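Local coordinates for protein beta-Ala-His dipeptidase (Homo sapiens, PDB 3DLJ) that hydrolyses Xaa-His dipeptides with the aid of two zinc ions, being most active on carnosine and anserine, at residues Arg54-Ala59 with Pro90-Glu95; Asn286-Ile291 with His318-Pro323; Thr414-Glu419 with Asn463-Ile468; Leu261-Ser264 with Ile268-Pro271. All blocks are in the same frame, centred on the assembly; numbering follows the deposited sequence.

Contact 1 of 4, residues Arg54-Ala59 with Pro90-Glu95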
# COMPACT_ATOMS: atom_id res chain seq x y z
N ARG A 54 -17.42 12.04 4.09
CA ARG A 54 -18.65 11.41 3.63
C ARG A 54 -18.46 9.91 3.43
O ARG A 54 -19.34 9.14 3.76
CB ARG A 54 -19.14 12.04 2.34
CG ARG A 54 -20.56 11.64 2.04
CD ARG A 54 -21.15 12.46 0.93
NE ARG A 54 -20.50 12.13 -0.33
CZ ARG A 54 -20.90 11.18 -1.16
NH1 ARG A 54 -20.22 10.99 -2.28
NH2 ARG A 54 -21.98 10.43 -0.89
N MET A 55 -17.29 9.53 2.91
CA MET A 55 -16.86 8.14 2.77
C MET A 55 -16.88 7.38 4.10
O MET A 55 -17.46 6.31 4.20
CB MET A 55 -15.44 8.08 2.15
CG MET A 55 -14.93 6.67 1.78
SD MET A 55 -15.79 5.82 0.44
CE MET A 55 -17.11 4.92 1.33
N MET A 56 -16.22 7.93 5.12
CA MET A 56 -16.23 7.34 6.45
C MET A 56 -17.65 7.21 6.98
O MET A 56 -17.97 6.22 7.64
CB MET A 56 -15.35 8.14 7.41
CG MET A 56 -13.89 8.29 6.91
SD MET A 56 -13.21 6.73 6.32
CE MET A 56 -12.93 5.88 7.88
N ALA A 57 -18.50 8.19 6.69
CA ALA A 57 -19.91 8.15 7.11
C ALA A 57 -20.72 7.07 6.39
O ALA A 57 -21.55 6.38 7.01
CB ALA A 57 -20.55 9.53 6.93
N VAL A 58 -20.48 6.91 5.10
CA VAL A 58 -21.12 5.86 4.29
C VAL A 58 -20.74 4.44 4.78
O VAL A 58 -21.61 3.55 4.90
CB VAL A 58 -20.80 6.03 2.78
CG1 VAL A 58 -21.19 4.76 1.97
CG2 VAL A 58 -21.52 7.26 2.23
N ALA A 59 -19.45 4.26 5.07
CA ALA A 59 -18.91 3.03 5.69
C ALA A 59 -19.45 2.76 7.11
O ALA A 59 -19.78 1.63 7.44
CB ALA A 59 -17.38 3.06 5.68
N PRO A 90 -12.76 10.67 10.64
CA PRO A 90 -12.87 9.80 11.80
C PRO A 90 -12.36 8.41 11.50
O PRO A 90 -12.28 8.00 10.33
CB PRO A 90 -14.39 9.78 12.09
CG PRO A 90 -15.05 10.17 10.82
CD PRO A 90 -14.07 11.15 10.18
N VAL A 91 -11.96 7.71 12.55
CA VAL A 91 -11.59 6.32 12.39
C VAL A 91 -12.82 5.51 12.84
O VAL A 91 -13.40 5.78 13.89
CB VAL A 91 -10.33 5.96 13.19
CG1 VAL A 91 -10.18 4.45 13.26
CG2 VAL A 91 -9.07 6.57 12.53
N ILE A 92 -13.22 4.55 12.01
CA ILE A 92 -14.27 3.64 12.42
C ILE A 92 -13.66 2.56 13.28
O ILE A 92 -12.69 1.91 12.88
CB ILE A 92 -15.01 3.04 11.22
CG1 ILE A 92 -15.81 4.13 10.52
CG2 ILE A 92 -15.91 1.85 11.69
CD1 ILE A 92 -16.41 3.69 9.23
N LEU A 93 -14.22 2.40 14.47
CA LEU A 93 -13.92 1.28 15.35
C LEU A 93 -15.21 0.51 15.61
O LEU A 93 -16.03 0.95 16.43
CB LEU A 93 -13.32 1.77 16.67
CG LEU A 93 -11.92 2.38 16.68
CD1 LEU A 93 -11.54 2.71 18.11
CD2 LEU A 93 -10.90 1.44 16.08
N ALA A 94 -15.37 -0.62 14.92
CA ALA A 94 -16.64 -1.37 14.91
C ALA A 94 -16.50 -2.81 15.40
O ALA A 94 -15.49 -3.46 15.12
CB ALA A 94 -17.26 -1.34 13.52
N GLU A 95 -17.50 -3.30 16.14
CA GLU A 95 -17.54 -4.70 16.57
C GLU A 95 -18.84 -5.40 16.15
O GLU A 95 -19.93 -4.88 16.38
CB GLU A 95 -17.24 -4.87 18.09
CG GLU A 95 -18.41 -4.84 19.08
CD GLU A 95 -18.00 -4.95 20.57
OE1 GLU A 95 -18.29 -4.04 21.37
OE2 GLU A 95 -17.40 -5.98 20.95

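Contact 2 of 4, residues Asn286-Ile291 with His318-Pro323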
# COMPACT_ATOMS: atom_id res chain seq x y z
N ASN A 286 16.79 -21.74 -1.89
CA ASN A 286 15.83 -22.83 -2.08
C ASN A 286 14.37 -22.41 -1.96
O ASN A 286 13.53 -22.82 -2.76
CB ASN A 286 16.15 -23.99 -1.14
CG ASN A 286 17.26 -24.89 -1.68
OD1 ASN A 286 17.76 -24.69 -2.79
ND2 ASN A 286 17.65 -25.90 -0.89
N THR A 287 14.08 -21.58 -0.97
CA THR A 287 12.79 -20.94 -0.78
C THR A 287 12.31 -20.19 -2.04
O THR A 287 11.12 -20.24 -2.37
CB THR A 287 12.86 -19.98 0.45
OG1 THR A 287 13.05 -20.75 1.65
CG2 THR A 287 11.62 -19.15 0.60
N TYR A 288 13.22 -19.50 -2.72
CA TYR A 288 12.91 -18.79 -3.96
C TYR A 288 12.67 -19.71 -5.14
O TYR A 288 11.77 -19.47 -5.94
CB TYR A 288 13.99 -17.74 -4.27
CG TYR A 288 13.85 -16.54 -3.39
CD1 TYR A 288 14.52 -16.45 -2.16
CD2 TYR A 288 13.02 -15.50 -3.76
CE1 TYR A 288 14.35 -15.33 -1.34
CE2 TYR A 288 12.87 -14.39 -2.97
CZ TYR A 288 13.52 -14.30 -1.76
OH TYR A 288 13.31 -13.17 -1.01
N LYS A 289 13.46 -20.77 -5.23
CA LYS A 289 13.28 -21.79 -6.26
C LYS A 289 11.90 -22.46 -6.18
O LYS A 289 11.38 -22.92 -7.18
CB LYS A 289 14.39 -22.83 -6.17
N ALA A 290 11.31 -22.49 -4.98
CA ALA A 290 10.02 -23.16 -4.76
C ALA A 290 8.80 -22.28 -5.03
O ALA A 290 7.68 -22.76 -4.94
CB ALA A 290 9.95 -23.76 -3.34
N ILE A 291 9.03 -21.00 -5.34
CA ILE A 291 7.95 -20.06 -5.69
C ILE A 291 7.55 -20.26 -7.15
O ILE A 291 8.39 -20.57 -8.00
CB ILE A 291 8.37 -18.58 -5.46
CG1 ILE A 291 8.72 -18.33 -3.98
CG2 ILE A 291 7.30 -17.63 -5.96
CD1 ILE A 291 7.55 -18.09 -3.06
N HIS A 318 15.37 -9.49 -5.76
CA HIS A 318 15.58 -8.05 -5.89
C HIS A 318 14.38 -7.19 -5.47
O HIS A 318 14.54 -6.05 -5.04
CB HIS A 318 16.18 -7.68 -7.25
CG HIS A 318 17.66 -7.89 -7.28
ND1 HIS A 318 18.23 -9.11 -7.55
CD2 HIS A 318 18.68 -7.06 -6.97
CE1 HIS A 318 19.55 -9.02 -7.44
NE2 HIS A 318 19.84 -7.78 -7.08
N LEU A 319 13.20 -7.80 -5.56
CA LEU A 319 11.95 -7.27 -5.05
C LEU A 319 11.78 -7.42 -3.53
O LEU A 319 11.22 -6.53 -2.86
CB LEU A 319 10.79 -8.02 -5.73
CG LEU A 319 10.44 -7.73 -7.19
CD1 LEU A 319 9.12 -8.40 -7.56
CD2 LEU A 319 10.37 -6.19 -7.41
N TRP A 320 12.26 -8.53 -2.98
CA TRP A 320 11.90 -8.89 -1.62
C TRP A 320 13.00 -8.75 -0.57
O TRP A 320 12.71 -8.45 0.59
CB TRP A 320 11.36 -10.32 -1.56
CG TRP A 320 10.12 -10.58 -2.36
CD1 TRP A 320 9.27 -9.65 -2.94
CD2 TRP A 320 9.55 -11.86 -2.64
NE1 TRP A 320 8.24 -10.28 -3.58
CE2 TRP A 320 8.39 -11.64 -3.41
CE3 TRP A 320 9.92 -13.19 -2.32
CZ2 TRP A 320 7.58 -12.69 -3.87
CZ3 TRP A 320 9.13 -14.23 -2.77
CH2 TRP A 320 7.97 -13.98 -3.54
N ARG A 321 14.24 -8.98 -0.97
CA ARG A 321 15.32 -9.16 0.01
C ARG A 321 16.63 -8.43 -0.32
O ARG A 321 17.61 -8.52 0.42
CB ARG A 321 15.54 -10.67 0.30
CG ARG A 321 16.06 -11.51 -0.86
CD ARG A 321 17.61 -11.48 -0.93
NE ARG A 321 18.24 -12.09 0.24
CZ ARG A 321 19.42 -11.73 0.75
NH1 ARG A 321 20.12 -10.72 0.23
NH2 ARG A 321 19.91 -12.36 1.81
N TYR A 322 16.62 -7.70 -1.43
CA TYR A 322 17.67 -6.73 -1.72
C TYR A 322 17.11 -5.31 -1.67
O TYR A 322 15.95 -5.09 -2.00
CB TYR A 322 18.32 -7.01 -3.08
CG TYR A 322 19.18 -8.25 -3.15
CD1 TYR A 322 18.80 -9.34 -3.94
CD2 TYR A 322 20.40 -8.34 -2.48
CE1 TYR A 322 19.58 -10.46 -4.05
CE2 TYR A 322 21.19 -9.46 -2.58
CZ TYR A 322 20.77 -10.53 -3.37
OH TYR A 322 21.54 -11.68 -3.50
N PRO A 323 17.93 -4.32 -1.24
CA PRO A 323 17.45 -2.94 -1.26
C PRO A 323 17.32 -2.43 -2.70
O PRO A 323 17.90 -3.00 -3.62
CB PRO A 323 18.56 -2.19 -0.51
CG PRO A 323 19.76 -2.99 -0.72
CD PRO A 323 19.32 -4.41 -0.75

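Contact 3 of 4, residues Thr414-Glu419 with Asn463-Ile468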
# COMPACT_ATOMS: atom_id res chain seq x y z
N THR A 414 -9.51 -24.05 -0.13
CA THR A 414 -10.96 -24.27 -0.31
C THR A 414 -11.54 -23.52 -1.52
O THR A 414 -12.29 -24.11 -2.31
CB THR A 414 -11.78 -23.90 0.97
OG1 THR A 414 -11.50 -24.83 2.01
CG2 THR A 414 -13.28 -23.92 0.70
N VAL A 415 -11.21 -22.23 -1.64
CA VAL A 415 -11.84 -21.36 -2.66
C VAL A 415 -11.21 -21.50 -4.05
O VAL A 415 -11.91 -21.50 -5.07
CB VAL A 415 -11.91 -19.88 -2.20
CG1 VAL A 415 -12.43 -18.97 -3.31
CG2 VAL A 415 -12.80 -19.76 -0.96
N PHE A 416 -9.89 -21.63 -4.09
CA PHE A 416 -9.17 -21.61 -5.36
C PHE A 416 -8.71 -23.00 -5.77
O PHE A 416 -8.25 -23.19 -6.90
CB PHE A 416 -8.03 -20.57 -5.33
CG PHE A 416 -8.53 -19.14 -5.20
CD1 PHE A 416 -8.54 -18.49 -3.97
CD2 PHE A 416 -9.02 -18.45 -6.31
CE1 PHE A 416 -9.02 -17.18 -3.85
CE2 PHE A 416 -9.49 -17.11 -6.20
CZ PHE A 416 -9.49 -16.49 -4.97
N GLY A 417 -8.85 -23.96 -4.86
CA GLY A 417 -8.52 -25.34 -5.14
C GLY A 417 -7.03 -25.58 -5.27
O GLY A 417 -6.61 -26.60 -5.80
N THR A 418 -6.23 -24.64 -4.77
CA THR A 418 -4.78 -24.81 -4.85
C THR A 418 -4.05 -24.23 -3.65
O THR A 418 -4.58 -23.39 -2.92
CB THR A 418 -4.20 -24.21 -6.16
OG1 THR A 418 -2.78 -24.40 -6.17
CG2 THR A 418 -4.53 -22.72 -6.27
N GLU A 419 -2.81 -24.67 -3.45
CA GLU A 419 -1.98 -24.14 -2.38
C GLU A 419 -1.46 -22.74 -2.72
O GLU A 419 -0.92 -22.52 -3.81
CB GLU A 419 -0.81 -25.08 -2.05
CG GLU A 419 -1.23 -26.43 -1.45
CD GLU A 419 -1.83 -26.30 -0.05
OE1 GLU A 419 -1.50 -25.32 0.67
OE2 GLU A 419 -2.63 -27.18 0.34
N ASN A 463 -9.79 -7.01 -10.72
CA ASN A 463 -10.57 -7.98 -11.49
C ASN A 463 -11.86 -8.39 -10.77
O ASN A 463 -11.85 -8.63 -9.56
CB ASN A 463 -9.75 -9.24 -11.81
CG ASN A 463 -8.47 -8.93 -12.57
OD1 ASN A 463 -8.36 -7.88 -13.20
ND2 ASN A 463 -7.51 -9.83 -12.52
N ARG A 464 -12.97 -8.47 -11.51
CA ARG A 464 -14.24 -8.97 -10.93
C ARG A 464 -14.04 -10.33 -10.25
O ARG A 464 -14.57 -10.57 -9.16
CB ARG A 464 -15.33 -9.07 -12.01
CG ARG A 464 -16.63 -9.67 -11.49
CD ARG A 464 -17.63 -10.02 -12.60
NE ARG A 464 -18.41 -8.86 -13.00
CZ ARG A 464 -19.59 -8.50 -12.51
NH1 ARG A 464 -20.17 -7.42 -12.97
NH2 ARG A 464 -20.19 -9.22 -11.55
N TRP A 465 -13.26 -11.21 -10.88
CA TRP A 465 -13.02 -12.54 -10.33
C TRP A 465 -12.32 -12.48 -8.98
O TRP A 465 -12.73 -13.18 -8.04
CB TRP A 465 -12.22 -13.36 -11.32
CG TRP A 465 -12.00 -14.79 -10.95
CD1 TRP A 465 -12.86 -15.85 -11.14
CD2 TRP A 465 -10.80 -15.34 -10.40
NE1 TRP A 465 -12.28 -17.01 -10.71
CE2 TRP A 465 -11.01 -16.74 -10.25
CE3 TRP A 465 -9.57 -14.80 -9.98
CZ2 TRP A 465 -10.04 -17.60 -9.71
CZ3 TRP A 465 -8.60 -15.65 -9.45
CH2 TRP A 465 -8.84 -17.04 -9.33
N ASN A 466 -11.30 -11.64 -8.87
CA ASN A 466 -10.59 -11.41 -7.61
C ASN A 466 -11.46 -10.83 -6.52
O ASN A 466 -11.36 -11.23 -5.35
CB ASN A 466 -9.40 -10.50 -7.82
CG ASN A 466 -8.31 -11.14 -8.62
OD1 ASN A 466 -8.53 -11.58 -9.74
ND2 ASN A 466 -7.12 -11.17 -8.05
N TYR A 467 -12.31 -9.88 -6.89
CA TYR A 467 -13.22 -9.21 -5.97
C TYR A 467 -14.31 -10.15 -5.44
O TYR A 467 -14.62 -10.15 -4.25
CB TYR A 467 -13.85 -8.00 -6.68
CG TYR A 467 -14.89 -7.21 -5.92
CD1 TYR A 467 -14.59 -6.64 -4.66
CD2 TYR A 467 -16.16 -6.99 -6.47
CE1 TYR A 467 -15.54 -5.88 -3.96
CE2 TYR A 467 -17.10 -6.23 -5.79
CZ TYR A 467 -16.79 -5.67 -4.52
OH TYR A 467 -17.74 -4.91 -3.82
N ILE A 468 -14.88 -10.97 -6.33
CA ILE A 468 -15.96 -11.89 -6.00
C ILE A 468 -15.47 -13.18 -5.35
O ILE A 468 -15.99 -13.59 -4.31
CB ILE A 468 -16.83 -12.19 -7.23
CG1 ILE A 468 -17.48 -10.89 -7.73
CG2 ILE A 468 -17.90 -13.24 -6.91
CD1 ILE A 468 -18.32 -10.14 -6.67

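Contact 4 of 4, residues Leu261-Ser264 with Ile268-Pro271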
# COMPACT_ATOMS: atom_id res chain seq x y z
N LEU A 261 23.49 8.30 -7.53
CA LEU A 261 22.86 7.40 -6.56
C LEU A 261 22.83 5.92 -6.94
O LEU A 261 22.94 5.06 -6.08
CB LEU A 261 21.43 7.87 -6.25
CG LEU A 261 21.26 9.18 -5.45
CD1 LEU A 261 19.83 9.70 -5.58
CD2 LEU A 261 21.69 9.08 -3.97
N VAL A 262 22.66 5.63 -8.23
CA VAL A 262 22.42 4.27 -8.71
C VAL A 262 23.07 4.11 -10.10
O VAL A 262 23.16 5.07 -10.87
CB VAL A 262 20.88 3.93 -8.71
CG1 VAL A 262 20.10 4.78 -9.73
CG2 VAL A 262 20.63 2.45 -8.95
N ASP A 263 23.54 2.92 -10.44
CA ASP A 263 24.11 2.77 -11.78
C ASP A 263 23.14 2.11 -12.76
O ASP A 263 21.98 1.82 -12.40
CB ASP A 263 25.51 2.14 -11.73
CG ASP A 263 25.49 0.65 -11.42
OD1 ASP A 263 24.41 0.03 -11.43
OD2 ASP A 263 26.58 0.10 -11.18
N SER A 264 23.57 1.89 -14.00
CA SER A 264 22.67 1.32 -15.02
C SER A 264 22.21 -0.13 -14.72
O SER A 264 21.21 -0.58 -15.27
CB SER A 264 23.23 1.44 -16.45
OG SER A 264 24.51 0.83 -16.58
N ILE A 268 23.16 0.27 -6.25
CA ILE A 268 23.16 1.52 -5.51
C ILE A 268 24.59 1.95 -5.15
O ILE A 268 25.35 1.20 -4.58
CB ILE A 268 22.30 1.42 -4.22
CG1 ILE A 268 20.87 0.95 -4.54
CG2 ILE A 268 22.31 2.78 -3.46
CD1 ILE A 268 20.05 0.45 -3.33
N LEU A 269 24.89 3.21 -5.44
CA LEU A 269 26.25 3.75 -5.34
C LEU A 269 26.58 4.48 -4.03
O LEU A 269 27.72 4.90 -3.83
CB LEU A 269 26.54 4.66 -6.56
CG LEU A 269 26.56 3.96 -7.94
CD1 LEU A 269 26.69 4.96 -9.11
CD2 LEU A 269 27.68 2.91 -8.03
N VAL A 270 25.60 4.63 -3.14
CA VAL A 270 25.84 5.22 -1.82
C VAL A 270 26.74 4.28 -1.02
O VAL A 270 26.38 3.12 -0.82
CB VAL A 270 24.48 5.45 -1.06
CG1 VAL A 270 24.72 5.89 0.39
CG2 VAL A 270 23.58 6.44 -1.85
N PRO A 271 27.95 4.75 -0.61
CA PRO A 271 28.80 3.86 0.21
C PRO A 271 28.18 3.44 1.56
O PRO A 271 27.53 4.26 2.23
CB PRO A 271 30.09 4.68 0.42
CG PRO A 271 30.08 5.71 -0.73
CD PRO A 271 28.61 6.03 -0.92

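Contact 1 of 4, residues Arg54-Ala59 with Pro90-Glu95
Met56 and Ala59, one turn apart on helix 46-65, face Pro90 and Ile92, the residues that lead into strand 91-96 and lie along its start. The first kind of contact is carbon on carbon. CB of Met56 lies against CG of the Pro90 ring at 4.0 Å, and CE at the end of the same side chain approaches CG1 of Ile92 at 4.3 Å. A turn later, CB of Ala59 sits 3.7 Å from CD1 of Ile92. That methyl gets there because CG1 is anti to the carbonyl carbon (chi1 -68°) and the chain then runs on extended. The second kind sets methyls against backbone oxygens: Met56 CE, its chain bent at chi2 and chi3, is 3.3 Å from Pro90 O, and Ile92 CD1 is 3.4 Å from Met56 O. Phe53 of the helix also touches Pro90, while Ala60 and Leu63 extend the row along Ile92. The Met56 side chain is about 7 Å from those of His110, a zinc ligand, and Asp112, probably an active-site residue. No hydrogen bond joins the two segments; here the helix meets the strand by van der Waals packing, with the bent Met56 chain touching Pro90 through CB and CE and Ile92 through CE.

Contact 2 of 4, residues Asn286-Ile291 with His318-Pro323
Arg321, whose CG methylene lies 3.2 Å from Tyr288 OH, has its guanidinium gripped from two quarters: NE forms a salt bridge to Glu284 of helix 282-289, and NH2 a hydrogen bond to the carbonyl of Val278. It is the first residue to leave helical geometry after helix 312-320, and its CG stands between the backbone N and the carbonyl carbon (chi1 66°), which brings that methylene up to the phenol. Tyr288 OH is also 3.5 Å from Trp320 CB. No hydrogen bond joins the two segments. The Tyr288 ring and the six-membered ring of Trp320 touch along their rims without overlapping, centroids 5.5 Å apart and planes at 39°. Beyond them, CD1 of Ile291 comes up to the edge of the indole, 4.2 Å from CH2. An alanine at Tyr288 would remove the phenol and would probably open a gap beside the Trp320 rim and Arg321 CG. Leu316 and Met317 also touch Tyr288, and Trp320 rests on strand 421-425. The two helix ends are thus joined by aromatic and aliphatic packing, with the bonds of Arg321 to Glu284 and Val278 as polar ties beside it.

Contact 3 of 4, residues Thr414-Glu419 with Asn463-Ile468
Two aromatic side chains, Phe416 and Trp465, carry this whole contact, and they do so at the surface, with the tryptophan exposed. The pair is an offset edge-to-face stack: Phe416 turns its edge toward the face of the six-membered ring of Trp465, with centroids 5.1 Å apart and planes at 63°. Each side chain reaches across from its own helix. The modelled separation of Phe416 CE2 from Trp465 CH2 is shorter than carbons can sit, so the exact closeness of the rings is doubtful. With chi1 near -175°, the Trp465 side chain leaves opposite the backbone N, and its indole swings out from the start of helix 464-482 toward the end of helix 403-416. On the other partner, one face of the Phe416 ring carries CG1 of Val415, displaced from the ring centre. A serine in place of Phe416 would probably leave the indole face without the phenyl edge against it, and Trp465 freer to turn. Directly after Phe416 the helix ends at Gly417, whose positive phi of 71° suits glycine. Around the stack, Trp209 from a loop touches Trp465, Val415 packs on Glu469, Lys472 and Ala476 further along helix 464-482, and Arg464 forms salt bridges to Glu131 and to Asp25 of helix 24-35. The aromatic pair therefore closes one end of the packing between helices 403-416 and 464-482.

Contact 4 of 4, residues Leu261-Ser264 with Ile268-Pro271
Leu269 points its side chain at the loop residues Leu261 to Asp263, and CB, CG and CD1 each meet part of it. CB is 3.7 Å from Leu261 O. CG lies over the next peptide, 4.1 Å from Asp263 N, and from there CD1 reaches Val262 C at 3.8 Å and Asp263 CB at 4.0 Å. The backbone at the root of this side chain supplies the one hydrogen bond of the contact: Leu269 N donates to Leu261 O at 2.8 Å. The bond is nearly straight at the hydrogen (170°), yet the N-H approaches from 42° off the carbonyl plane. The same oxygen receives a CA-H contact from Ile268 and has Ile268 CG2 close by. A single beta bridge pairs Val262 with Ile268, and the short connection between the segments is tightened by Asp263 OD1, which accepts from the backbone N of both Ser265 and His267. Leu261 and Val270 run alongside each other in the same direction, and CD2 of the first is 3.9 Å from CG2 of the second. The loop is backed by Leu325 of strand 324-331, which Leu261 and Ile268 touch, while Leu261 also meets Leu372 and Val270 meets Gln367 and His371 of helix 361-377.

Overall arrangement
From the N terminus, contact 1 comes first, bringing helix 46-65 against strand 91-96 and closing the excursion that holds strand 69-73. Contact 4 follows, folding the loop between helices 250-258 and 282-289 back on itself with three residues between its segments. Contact 2 then joins the ends of helices 282-289 and 312-320, closing a mostly helical excursion containing helix 295-302. Contact 3 is last, bridging from helix 403-416 to helix 464-482 across a segment that includes the zinc ligand His456. All four are in series, with no nesting or crossing. Contacts 2 and 4 touch, Pro323 C packing 4.0 Å from Ile268 CD1, whereas contacts 1 and 4 lie on opposite sides of the chain's centre.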